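Glycosyltransferase (Streptomyces halstedii, PDB 3WAD) is a GT-B-type glycosyltransferase built, as in that family, from two Rossmann-like domains that face each other across a cleft. Local coordinates at residues 3-9 / 30-36; 8-14 / 38-43; 52-56 / 110-115; 103-107 / 132-136. All coordinates share one frame; numbering follows the deposited sequence.

Contact 1: 3-9 / 30-36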
loop_
_atom_site.group_PDB
_atom_site.type_symbol
_atom_site.label_atom_id
_atom_site.label_comp_id
_atom_site.label_asym_id
_atom_site.label_seq_id
_atom_site.Cartn_x
_atom_site.Cartn_y
_atom_site.Cartn_z
ATOM N N VAL B 3 8.953 12.059 -4.357
ATOM C CA VAL B 3 7.676 12.780 -4.189
ATOM C C VAL B 3 7.411 12.986 -2.722
ATOM O O VAL B 3 7.301 12.037 -1.947
ATOM C CB VAL B 3 6.545 11.985 -4.764
ATOM C CG1 VAL B 3 5.157 12.844 -4.736
ATOM C CG2 VAL B 3 6.885 11.489 -6.155
ATOM N N LEU B 4 7.313 14.217 -2.324
ATOM C CA LEU B 4 6.936 14.513 -0.974
ATOM C C LEU B 4 5.403 14.798 -0.939
ATOM O O LEU B 4 4.934 15.815 -1.432
ATOM C CB LEU B 4 7.780 15.682 -0.438
ATOM C CG LEU B 4 7.487 16.241 0.932
ATOM C CD1 LEU B 4 7.665 15.103 2.005
ATOM C CD2 LEU B 4 8.305 17.499 1.307
ATOM N N MET B 5 4.647 13.900 -0.336
ATOM C CA MET B 5 3.192 14.093 -0.169
ATOM C C MET B 5 2.894 14.510 1.229
ATOM O O MET B 5 3.521 13.992 2.167
ATOM C CB MET B 5 2.475 12.803 -0.442
ATOM C CG MET B 5 2.888 12.237 -1.836
ATOM S SD MET B 5 1.949 10.758 -2.324
ATOM C CE MET B 5 0.256 11.388 -2.531
ATOM N N THR B 6 1.991 15.484 1.400
ATOM C CA THR B 6 1.769 15.940 2.736
ATOM C C THR B 6 0.238 16.028 2.973
ATOM O O THR B 6 -0.510 16.410 2.088
ATOM C CB THR B 6 2.551 17.179 3.043
ATOM O OG1 THR B 6 2.343 17.566 4.417
ATOM C CG2 THR B 6 2.180 18.345 2.078
ATOM N N VAL B 7 -0.194 15.638 4.159
ATOM C CA VAL B 7 -1.619 15.722 4.511
ATOM C C VAL B 7 -1.673 16.010 6.016
ATOM O O VAL B 7 -0.847 15.455 6.774
ATOM C CB VAL B 7 -2.400 14.449 4.046
ATOM C CG1 VAL B 7 -1.843 13.217 4.723
ATOM C CG2 VAL B 7 -3.897 14.545 4.396
ATOM N N PHE B 8 -2.596 16.882 6.471
ATOM C CA PHE B 8 -2.796 17.067 7.909
ATOM C C PHE B 8 -3.285 15.731 8.572
ATOM O O PHE B 8 -3.734 14.840 7.864
ATOM C CB PHE B 8 -3.707 18.269 8.263
ATOM C CG PHE B 8 -5.173 18.033 7.977
ATOM C CD1 PHE B 8 -6.053 17.693 9.023
ATOM C CD2 PHE B 8 -5.671 18.038 6.656
ATOM C CE1 PHE B 8 -7.454 17.396 8.740
ATOM C CE2 PHE B 8 -7.036 17.791 6.359
ATOM C CZ PHE B 8 -7.935 17.491 7.400
ATOM N N ALA B 9 -3.173 15.594 9.913
ATOM C CA ALA B 9 -3.493 14.322 10.585
ATOM C C ALA B 9 -4.980 14.033 10.642
ATOM O O ALA B 9 -5.718 14.434 11.581
ATOM C CB ALA B 9 -2.806 14.222 12.015
ATOM N N GLU B 30 10.164 7.203 -5.157
ATOM C CA GLU B 30 10.345 7.163 -3.713
ATOM C C GLU B 30 9.335 8.158 -3.122
ATOM O O GLU B 30 9.401 9.362 -3.427
ATOM C CB GLU B 30 11.701 7.700 -3.284
ATOM C CG GLU B 30 12.884 7.005 -3.868
ATOM C CD GLU B 30 13.251 5.773 -3.084
ATOM O OE1 GLU B 30 13.430 4.703 -3.718
ATOM O OE2 GLU B 30 13.341 5.860 -1.834
ATOM N N VAL B 31 8.424 7.664 -2.290
ATOM C CA VAL B 31 7.309 8.506 -1.796
ATOM C C VAL B 31 7.419 8.607 -0.283
ATOM O O VAL B 31 7.544 7.601 0.400
ATOM C CB VAL B 31 6.017 7.831 -2.159
ATOM C CG1 VAL B 31 4.797 8.650 -1.678
ATOM C CG2 VAL B 31 5.947 7.631 -3.699
ATOM N N HIS B 32 7.467 9.821 0.215
ATOM C CA HIS B 32 7.352 10.094 1.626
ATOM C C HIS B 32 5.960 10.696 1.940
ATOM O O HIS B 32 5.519 11.671 1.256
ATOM C CB HIS B 32 8.454 11.083 2.094
ATOM C CG HIS B 32 9.831 10.481 2.166
ATOM N ND1 HIS B 32 10.959 11.243 2.381
ATOM C CD2 HIS B 32 10.262 9.204 2.063
ATOM C CE1 HIS B 32 12.018 10.457 2.435
ATOM N NE2 HIS B 32 11.628 9.221 2.209
ATOM N N ILE B 33 5.305 10.192 2.994
ATOM C CA ILE B 33 4.038 10.812 3.454
ATOM C C ILE B 33 4.323 11.590 4.728
ATOM O O ILE B 33 4.622 10.980 5.810
ATOM C CB ILE B 33 2.831 9.770 3.726
ATOM C CG1 ILE B 33 2.767 8.693 2.624
ATOM C CG2 ILE B 33 1.466 10.521 4.038
ATOM C CD1 ILE B 33 2.416 9.254 1.170
ATOM N N ALA B 34 4.239 12.907 4.633
ATOM C CA ALA B 34 4.568 13.704 5.801
ATOM C C ALA B 34 3.258 14.116 6.397
ATOM O O ALA B 34 2.394 14.620 5.670
ATOM C CB ALA B 34 5.402 14.979 5.363
ATOM N N SER B 35 3.130 13.978 7.720
ATOM C CA SER B 35 1.925 14.353 8.425
ATOM C C SER B 35 2.311 14.522 9.885
ATOM O O SER B 35 3.469 14.162 10.286
ATOM C CB SER B 35 0.839 13.269 8.190
ATOM O OG SER B 35 -0.467 13.625 8.634
ATOM N N HIS B 36 1.421 15.103 10.683
ATOM C CA HIS B 36 1.627 15.151 12.147
ATOM C C HIS B 36 1.845 13.762 12.753
ATOM O O HIS B 36 1.432 12.752 12.190
ATOM C CB HIS B 36 0.491 15.874 12.888
ATOM C CG HIS B 36 0.048 17.165 12.244
ATOM N ND1 HIS B 36 -0.774 17.201 11.138
ATOM C CD2 HIS B 36 0.272 18.462 12.587
ATOM C CE1 HIS B 36 -1.034 18.453 10.817
ATOM N NE2 HIS B 36 -0.424 19.241 11.686
#
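The carbonyl oxygen of A34 takes two donors: the amide of V7, whose N lies 3.2 Å from A34 O, and the hydroxyl of T6. The amide comes in almost head-on to the carbonyl, whereas T6 OG1 stands above the carbonyl plane, 49° out of it. A chi1 of -177° swings the T6 hydroxyl clear of its own amide nitrogen and out toward A34. One residue further on, S35 OG donates to V7 O at 2.6 Å. H36 then closes the end of the pair: F8 CA sits in plane at its ring edge, and A9 N makes a weak bond to ND1, at 3.1 Å.

Upstream, plain backbone bonds zip V3 and M5 to E30, H32 and A34. On one face of the sheet M5 and I33 run side by side, and the thioether of M5 touches both neighbours: SD is 3.6 Å from V31 CG1 and 3.8 Å from I33 CD1. Helix 18-27 covers this face through A21 and L24. On the other face L4 CD1 rests on A34 CB at 4.1 Å and reaches H32 CB equally closely; the H32 ring leads away to bond H118 and stack on W122. At the outer end E30 forms a salt bridge with R331 of the second subunit. Two parallel neighbours in register, joined by helices 11-16 and 18-27, make the first beta-alpha-beta crossover of the Rossmann-like N-terminal domain.

Contact 2: 8-14 / 38-43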
loop_
_atom_site.group_PDB
_atom_site.type_symbol
_atom_site.label_atom_id
_atom_site.label_comp_id
_atom_site.label_asym_id
_atom_site.label_seq_id
_atom_site.Cartn_x
_atom_site.Cartn_y
_atom_site.Cartn_z
ATOM N N PHE B 8 -2.596 16.882 6.471
ATOM C CA PHE B 8 -2.796 17.067 7.909
ATOM C C PHE B 8 -3.285 15.731 8.572
ATOM O O PHE B 8 -3.734 14.840 7.864
ATOM C CB PHE B 8 -3.707 18.269 8.263
ATOM C CG PHE B 8 -5.173 18.033 7.977
ATOM C CD1 PHE B 8 -6.053 17.693 9.023
ATOM C CD2 PHE B 8 -5.671 18.038 6.656
ATOM C CE1 PHE B 8 -7.454 17.396 8.740
ATOM C CE2 PHE B 8 -7.036 17.791 6.359
ATOM C CZ PHE B 8 -7.935 17.491 7.400
ATOM N N ALA B 9 -3.173 15.594 9.913
ATOM C CA ALA B 9 -3.493 14.322 10.585
ATOM C C ALA B 9 -4.980 14.033 10.642
ATOM O O ALA B 9 -5.718 14.434 11.581
ATOM C CB ALA B 9 -2.806 14.222 12.015
ATOM N N ASN B 10 -5.450 13.329 9.611
ATOM C CA ASN B 10 -6.861 12.998 9.480
ATOM C C ASN B 10 -6.884 11.778 8.617
ATOM O O ASN B 10 -6.393 11.853 7.482
ATOM C CB ASN B 10 -7.646 14.113 8.740
ATOM C CG ASN B 10 -9.135 13.739 8.534
ATOM O OD1 ASN B 10 -9.526 13.043 7.597
ATOM N ND2 ASN B 10 -9.957 14.223 9.422
ATOM N N ARG B 11 -7.488 10.705 9.091
ATOM C CA ARG B 11 -7.446 9.459 8.364
ATOM C C ARG B 11 -8.140 9.499 6.995
ATOM O O ARG B 11 -7.669 8.818 6.070
ATOM C CB ARG B 11 -8.011 8.300 9.202
ATOM C CG ARG B 11 -7.531 6.885 8.830
ATOM C CD ARG B 11 -7.718 5.932 10.069
ATOM N NE ARG B 11 -8.805 6.427 10.918
ATOM C CZ ARG B 11 -8.660 7.026 12.106
ATOM N NH1 ARG B 11 -7.456 7.195 12.660
ATOM N NH2 ARG B 11 -9.740 7.460 12.757
ATOM N N SER B 12 -9.284 10.163 6.910
ATOM C CA SER B 12 -10.054 10.298 5.650
ATOM C C SER B 12 -9.217 11.036 4.600
ATOM O O SER B 12 -9.200 10.643 3.479
ATOM C CB SER B 12 -11.360 11.116 5.876
ATOM O OG SER B 12 -12.184 10.322 6.714
ATOM N N HIS B 13 -8.595 12.146 4.966
ATOM C CA HIS B 13 -7.835 12.900 3.974
ATOM C C HIS B 13 -6.582 12.114 3.644
ATOM O O HIS B 13 -6.160 12.136 2.492
ATOM C CB HIS B 13 -7.480 14.273 4.477
ATOM C CG HIS B 13 -8.627 15.233 4.467
ATOM N ND1 HIS B 13 -8.700 16.274 3.565
ATOM C CD2 HIS B 13 -9.732 15.344 5.283
ATOM C CE1 HIS B 13 -9.802 16.977 3.803
ATOM N NE2 HIS B 13 -10.416 16.461 4.870
ATOM N N LEU B 14 -6.008 11.378 4.613
ATOM C CA LEU B 14 -4.948 10.393 4.271
ATOM C C LEU B 14 -5.373 9.377 3.253
ATOM O O LEU B 14 -4.697 9.274 2.221
ATOM C CB LEU B 14 -4.329 9.723 5.490
ATOM C CG LEU B 14 -3.417 8.538 5.122
ATOM C CD1 LEU B 14 -2.215 8.913 4.206
ATOM C CD2 LEU B 14 -2.989 7.720 6.364
ATOM N N ASP B 38 0.551 12.120 15.127
ATOM C CA ASP B 38 -0.639 11.332 15.351
ATOM C C ASP B 38 -1.214 10.682 14.098
ATOM O O ASP B 38 -2.158 9.908 14.198
ATOM C CB ASP B 38 -1.758 12.099 16.152
ATOM C CG ASP B 38 -2.116 13.450 15.569
ATOM O OD1 ASP B 38 -1.273 14.159 14.966
ATOM O OD2 ASP B 38 -3.290 13.827 15.722
ATOM N N ASN B 39 -0.681 10.980 12.913
ATOM C CA ASN B 39 -1.198 10.282 11.734
ATOM C C ASN B 39 -0.231 9.152 11.367
ATOM O O ASN B 39 -0.485 8.446 10.435
ATOM C CB ASN B 39 -1.359 11.231 10.508
ATOM C CG ASN B 39 -2.461 10.788 9.539
ATOM O OD1 ASN B 39 -3.336 10.023 9.876
ATOM N ND2 ASN B 39 -2.427 11.335 8.323
ATOM N N VAL B 40 0.844 8.948 12.120
ATOM C CA VAL B 40 1.824 7.945 11.719
ATOM C C VAL B 40 1.281 6.523 11.699
ATOM O O VAL B 40 1.487 5.739 10.770
ATOM C CB VAL B 40 3.132 8.083 12.532
ATOM C CG1 VAL B 40 3.981 6.733 12.481
ATOM C CG2 VAL B 40 3.967 9.324 12.016
ATOM N N GLN B 41 0.510 6.160 12.694
ATOM C CA GLN B 41 0.011 4.836 12.675
ATOM C C GLN B 41 -0.862 4.551 11.429
ATOM O O GLN B 41 -0.838 3.390 10.869
ATOM C CB GLN B 41 -0.814 4.581 13.959
ATOM C CG GLN B 41 -1.400 3.145 13.980
ATOM C CD GLN B 41 -0.302 2.133 14.009
ATOM O OE1 GLN B 41 0.604 2.254 14.811
ATOM N NE2 GLN B 41 -0.350 1.133 13.110
ATOM N N ALA B 42 -1.726 5.504 11.089
ATOM C CA ALA B 42 -2.583 5.381 9.916
ATOM C C ALA B 42 -1.703 5.258 8.630
ATOM O O ALA B 42 -2.065 4.524 7.713
ATOM C CB ALA B 42 -3.534 6.584 9.770
ATOM N N ILE B 43 -0.594 6.006 8.557
ATOM C CA ILE B 43 0.218 5.926 7.345
ATOM C C ILE B 43 0.824 4.533 7.289
ATOM O O ILE B 43 0.853 3.893 6.236
ATOM C CB ILE B 43 1.339 6.992 7.321
ATOM C CG1 ILE B 43 0.750 8.416 7.194
ATOM C CG2 ILE B 43 2.266 6.692 6.128
ATOM C CD1 ILE B 43 1.597 9.552 7.697
HETATM O O HOH W 1 -5.396 14.599 14.279
#
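The two backbones come nearest where the CA atoms of A9 and N39 lie 4.8 Å apart, and they spread as each chain turns into its helix, reaching 7.5 Å between the CA atoms of L14 and I43. A9 CB presses into the second segment, 3.3 Å from D38 OD1 and 3.6 Å from N39 CB. A chi1 of -152° carries the N39 amide away from its own backbone nitrogen and lays it alongside the backbone of A9 and N10; its ND2 bonds S35 OG and also brushes L14 CB. No direct hydrogen bond joins the segments. Instead a water donates to A9 O and to D38 OD2, 2.7 Å from each oxygen, while the backbone amides of L57 and N58 bond the D38 carboxylate and hold it in place.

Both segments leave the carboxyl ends of neighbouring parallel strands, 2-6 and 30-35, and start short helices there, the usual beta-to-alpha turn of a Rossmann-like domain. N10 is the N-cap of helix 11-16: H13 N donates to its OD1 at 2.9 Å, in the carbonyl plane and on a lone pair. F8 CE2 points onto the face of the H13 imidazole, over its centre, so the imidazole has the edge of the F8 ring over one face and the D130 carboxylate bonded to ND1.

Between the helices the contact is apolar. L14 CD2 lies against the A42 backbone and 3.6 Å from A42 CB, and it also touches I43 CG1. Further out, R11 offers only the aliphatic start of its chain, CG resting on A42 CB at 4.1 Å.

Contact 3: 52-56 / 110-115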
loop_
_atom_site.group_PDB
_atom_site.type_symbol
_atom_site.label_atom_id
_atom_site.label_comp_id
_atom_site.label_asym_id
_atom_site.label_seq_id
_atom_site.Cartn_x
_atom_site.Cartn_y
_atom_site.Cartn_z
ATOM N N PRO B 52 7.145 12.091 10.097
ATOM C CA PRO B 52 6.402 12.911 11.064
ATOM C C PRO B 52 6.904 14.354 11.044
ATOM O O PRO B 52 8.131 14.587 11.004
ATOM C CB PRO B 52 6.722 12.285 12.427
ATOM C CG PRO B 52 7.345 10.895 12.108
ATOM C CD PRO B 52 7.882 10.953 10.697
ATOM N N VAL B 53 5.975 15.319 11.091
ATOM C CA VAL B 53 6.320 16.756 11.045
ATOM C C VAL B 53 5.440 17.508 12.025
ATOM O O VAL B 53 4.250 17.230 12.150
ATOM C CB VAL B 53 6.198 17.305 9.565
ATOM C CG1 VAL B 53 7.343 16.880 8.741
ATOM C CG2 VAL B 53 4.885 16.870 8.813
ATOM N N GLY B 54 5.988 18.479 12.744
ATOM C CA GLY B 54 5.187 19.220 13.715
ATOM C C GLY B 54 4.770 18.389 14.918
ATOM O O GLY B 54 5.326 17.311 15.147
ATOM N N ASN B 55 3.808 18.894 15.689
ATOM C CA ASN B 55 3.342 18.266 16.952
ATOM C C ASN B 55 2.021 17.631 16.653
ATOM O O ASN B 55 1.441 17.980 15.614
ATOM C CB ASN B 55 3.182 19.288 18.080
ATOM C CG ASN B 55 4.507 20.078 18.376
ATOM O OD1 ASN B 55 4.538 21.317 18.331
ATOM N ND2 ASN B 55 5.574 19.358 18.683
ATOM N N ASP B 56 1.577 16.690 17.499
ATOM C CA ASP B 56 0.274 16.044 17.305
ATOM C C ASP B 56 -0.749 17.142 17.008
ATOM O O ASP B 56 -0.778 18.185 17.699
ATOM C CB ASP B 56 -0.205 15.300 18.577
ATOM C CG ASP B 56 0.536 13.922 18.824
ATOM O OD1 ASP B 56 1.449 13.478 18.060
ATOM O OD2 ASP B 56 0.183 13.258 19.814
ATOM N N THR B 110 5.307 25.151 13.273
ATOM C CA THR B 110 6.180 24.005 13.586
ATOM C C THR B 110 6.096 22.938 12.480
ATOM O O THR B 110 7.126 22.493 11.958
ATOM C CB THR B 110 5.888 23.377 14.913
ATOM O OG1 THR B 110 6.022 24.379 15.965
ATOM C CG2 THR B 110 6.947 22.210 15.158
ATOM N N MET B 111 4.878 22.538 12.111
ATOM C CA MET B 111 4.682 21.577 11.024
ATOM C C MET B 111 5.289 22.064 9.734
ATOM O O MET B 111 5.939 21.294 9.014
ATOM C CB MET B 111 3.183 21.293 10.875
ATOM C CG MET B 111 2.871 20.000 10.312
ATOM S SD MET B 111 2.486 20.402 8.703
ATOM C CE MET B 111 1.579 19.009 8.082
ATOM N N THR B 112 5.044 23.340 9.440
ATOM C CA THR B 112 5.542 23.967 8.248
ATOM C C THR B 112 7.089 24.048 8.276
ATOM O O THR B 112 7.728 23.694 7.302
ATOM C CB THR B 112 4.819 25.325 8.016
ATOM O OG1 THR B 112 3.383 25.100 7.922
ATOM C CG2 THR B 112 5.286 26.030 6.731
ATOM N N ALA B 113 7.677 24.486 9.376
ATOM C CA ALA B 113 9.162 24.520 9.461
ATOM C C ALA B 113 9.775 23.080 9.301
ATOM O O ALA B 113 10.709 22.808 8.423
ATOM C CB ALA B 113 9.559 25.244 10.741
ATOM N N ASP B 114 9.182 22.109 10.010
ATOM C CA ASP B 114 9.618 20.706 9.812
ATOM C C ASP B 114 9.458 20.278 8.417
ATOM O O ASP B 114 10.330 19.585 7.901
ATOM C CB ASP B 114 8.884 19.663 10.692
ATOM C CG ASP B 114 9.242 19.782 12.146
ATOM O OD1 ASP B 114 9.870 20.815 12.508
ATOM O OD2 ASP B 114 8.867 18.869 12.943
ATOM N N LEU B 115 8.331 20.584 7.768
ATOM C CA LEU B 115 8.230 20.137 6.347
ATOM C C LEU B 115 9.244 20.861 5.386
ATOM O O LEU B 115 9.744 20.244 4.446
ATOM C CB LEU B 115 6.790 20.230 5.770
ATOM C CG LEU B 115 6.521 19.595 4.400
ATOM C CD1 LEU B 115 6.548 18.046 4.481
ATOM C CD2 LEU B 115 5.131 20.013 3.873
#
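The carboxylate of D114 is met from above its plane by the amide of G54: OD2 accepts from G54 N at 2.9 Å, with the donor 52° out of the plane and the N-H...O angle 161°. The other flat group is the amide of N55, whose side chain crosses that of T110 at about a right angle, with OD1 4.1 Å from T110 CG2, a loose touch near the surface. Between them G54 carries no side chain, and its CA comes to 3.6 Å from M111 CA, putting the loop directly against the helix backbone; T110 CG2 closes in on the same CA.

The loop continues from strand 49-52, an edge strand of the parallel sheet, and just past the strand V53 N still bonds S35 O. Helix 109-122, in turn, packs on the sheet face of L4, T6 and A34 and leads to strand 126-130 on the far side of strand 2-6, the crossing back over the sheet expected of a Rossmann-like domain. V53 points from the loop onto the helix. Its two methyls divide the work: CG1 lies 3.7 Å from D114 CB, the two side chains running antiparallel past one another, while CG2 meets M111. M111 CG packs on V53 O at 3.6 Å; beyond it a bend at chi2 (-102°) turns the chain so that CE comes against V53 CG2. D114 touches R240 of the second subunit.

Contact 4: 103-107 / 132-136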
loop_
_atom_site.group_PDB
_atom_site.type_symbol
_atom_site.label_atom_id
_atom_site.label_comp_id
_atom_site.label_asym_id
_atom_site.label_seq_id
_atom_site.Cartn_x
_atom_site.Cartn_y
_atom_site.Cartn_z
ATOM N N TYR B 103 -6.849 26.917 8.874
ATOM C CA TYR B 103 -5.962 26.048 8.108
ATOM C C TYR B 103 -4.554 26.215 8.647
ATOM O O TYR B 103 -3.785 25.276 8.646
ATOM C CB TYR B 103 -6.025 26.333 6.610
ATOM C CG TYR B 103 -7.349 25.889 5.940
ATOM C CD1 TYR B 103 -8.182 24.920 6.541
ATOM C CD2 TYR B 103 -7.767 26.465 4.694
ATOM C CE1 TYR B 103 -9.380 24.520 5.940
ATOM C CE2 TYR B 103 -9.009 26.067 4.080
ATOM C CZ TYR B 103 -9.785 25.080 4.695
ATOM O OH TYR B 103 -10.990 24.661 4.109
ATOM N N GLU B 104 -4.265 27.402 9.171
ATOM C CA GLU B 104 -3.011 27.608 9.843
ATOM C C GLU B 104 -2.861 26.682 11.035
ATOM O O GLU B 104 -1.786 26.069 11.223
ATOM C CB GLU B 104 -2.819 29.059 10.280
ATOM C CG GLU B 104 -1.507 29.213 11.115
ATOM C CD GLU B 104 -0.249 29.105 10.275
ATOM O OE1 GLU B 104 -0.291 29.039 8.989
ATOM O OE2 GLU B 104 0.829 29.047 10.941
ATOM N N TYR B 105 -3.916 26.632 11.862
ATOM C CA TYR B 105 -4.001 25.715 12.998
ATOM C C TYR B 105 -3.717 24.247 12.583
ATOM O O TYR B 105 -3.070 23.514 13.313
ATOM C CB TYR B 105 -5.424 25.796 13.576
ATOM C CG TYR B 105 -5.612 24.975 14.806
ATOM C CD1 TYR B 105 -5.487 25.553 16.081
ATOM C CD2 TYR B 105 -5.947 23.635 14.704
ATOM C CE1 TYR B 105 -5.682 24.786 17.240
ATOM C CE2 TYR B 105 -6.115 22.846 15.850
ATOM C CZ TYR B 105 -5.980 23.435 17.095
ATOM O OH TYR B 105 -6.199 22.686 18.187
ATOM N N MET B 106 -4.252 23.843 11.441
ATOM C CA MET B 106 -4.140 22.491 10.901
ATOM C C MET B 106 -2.774 22.155 10.281
ATOM O O MET B 106 -2.504 20.958 10.063
ATOM C CB MET B 106 -5.236 22.234 9.834
ATOM C CG MET B 106 -6.566 21.993 10.485
ATOM S SD MET B 106 -7.909 22.362 9.339
ATOM C CE MET B 106 -7.553 21.238 7.986
ATOM N N ALA B 107 -1.966 23.173 9.941
ATOM C CA ALA B 107 -0.579 22.996 9.440
ATOM C C ALA B 107 0.269 24.180 9.917
ATOM O O ALA B 107 0.530 25.150 9.174
ATOM C CB ALA B 107 -0.529 22.818 7.885
ATOM N N LEU B 132 -6.258 20.900 1.941
ATOM C CA LEU B 132 -6.374 21.607 3.199
ATOM C C LEU B 132 -5.047 21.742 3.916
ATOM O O LEU B 132 -5.032 22.211 5.064
ATOM C CB LEU B 132 -7.384 20.881 4.110
ATOM C CG LEU B 132 -8.815 20.872 3.567
ATOM C CD1 LEU B 132 -9.854 20.466 4.684
ATOM C CD2 LEU B 132 -9.220 22.201 2.989
ATOM N N THR B 133 -3.950 21.270 3.305
ATOM C CA THR B 133 -2.686 21.218 4.042
ATOM C C THR B 133 -1.617 22.259 3.538
ATOM O O THR B 133 -0.707 21.905 2.773
ATOM C CB THR B 133 -2.105 19.729 3.982
ATOM O OG1 THR B 133 -3.112 18.819 4.491
ATOM C CG2 THR B 133 -0.862 19.626 4.895
ATOM N N TYR B 134 -1.703 23.481 4.002
ATOM C CA TYR B 134 -0.952 24.597 3.383
ATOM C C TYR B 134 0.535 24.691 3.754
ATOM O O TYR B 134 1.243 25.595 3.292
ATOM C CB TYR B 134 -1.680 25.956 3.590
ATOM C CG TYR B 134 -2.740 26.168 2.511
ATOM C CD1 TYR B 134 -4.046 25.633 2.638
ATOM C CD2 TYR B 134 -2.397 26.792 1.303
ATOM C CE1 TYR B 134 -4.980 25.791 1.626
ATOM C CE2 TYR B 134 -3.315 26.964 0.313
ATOM C CZ TYR B 134 -4.605 26.459 0.467
ATOM O OH TYR B 134 -5.476 26.653 -0.593
ATOM N N ALA B 135 1.031 23.784 4.579
ATOM C CA ALA B 135 2.471 23.569 4.586
ATOM C C ALA B 135 3.078 23.074 3.227
ATOM O O ALA B 135 4.207 23.465 2.838
ATOM C CB ALA B 135 2.826 22.613 5.746
ATOM N N GLY B 136 2.312 22.246 2.498
ATOM C CA GLY B 136 2.674 21.688 1.186
ATOM C C GLY B 136 3.331 22.693 0.217
ATOM O O GLY B 136 4.517 22.499 -0.204
HETATM O O HOH W 2 -3.416 24.027 6.174
#
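L132 follows strand 126-130 at the carboxyl end of the parallel Rossmann-like sheet, and from here the chain turns into helix 135-141 against the end of helix 89-106. The leucine side chain crosses Y103 obliquely, its CD2 lying 3.4 Å from Y103 CZ and closer still to the phenol oxygen, a tight fit. M106 CE, brought round by a bend at chi3 (59°), meets L132 CB at 3.9 Å and also the CD1 branch. T133 faces away from the helix, its hydroxyl bonding F8 N and D130 OD2, while the backbone T133 O accepts from G136 N in the turn that opens the next helix. Y134 swings back so that its CE1 lies 4.2 Å from Y103 CD2, the rings meeting at a slant; its own hydroxyl bonds V200 O, and W129 and W183 pack round the ring. A135 places its CB 4.0 Å from A107 CB, both small side chains letting the two backbones come close. One water bridges the two backbones: it donates to Y103 O and to L132 O and accepts from Y134 N, the water oxygen lying 2.8 Å from that nitrogen.

How the contacts relate
Contacts 1 and 2 share F8 and A9, with centres 10 Å apart, and V7 CG2 reaches H13 CB at 3.6 Å. Contact 3 extends contact 1 outward: H36 NE2 lies 3.7 Å from M111 CG, and L115 packs on A34. Contact 4 meets contact 1 at the strand end, where F8 N and T133 OG1 lie 2.8 Å apart, and meets contact 2 through L132 on H13. Contacts 3 and 4, centres 10 Å apart, come together at M111 and A135. The loops of contacts 2 and 4 cluster at the carboxyl ends of the strands, the side that in GT-B enzymes generally faces the interdomain cleft.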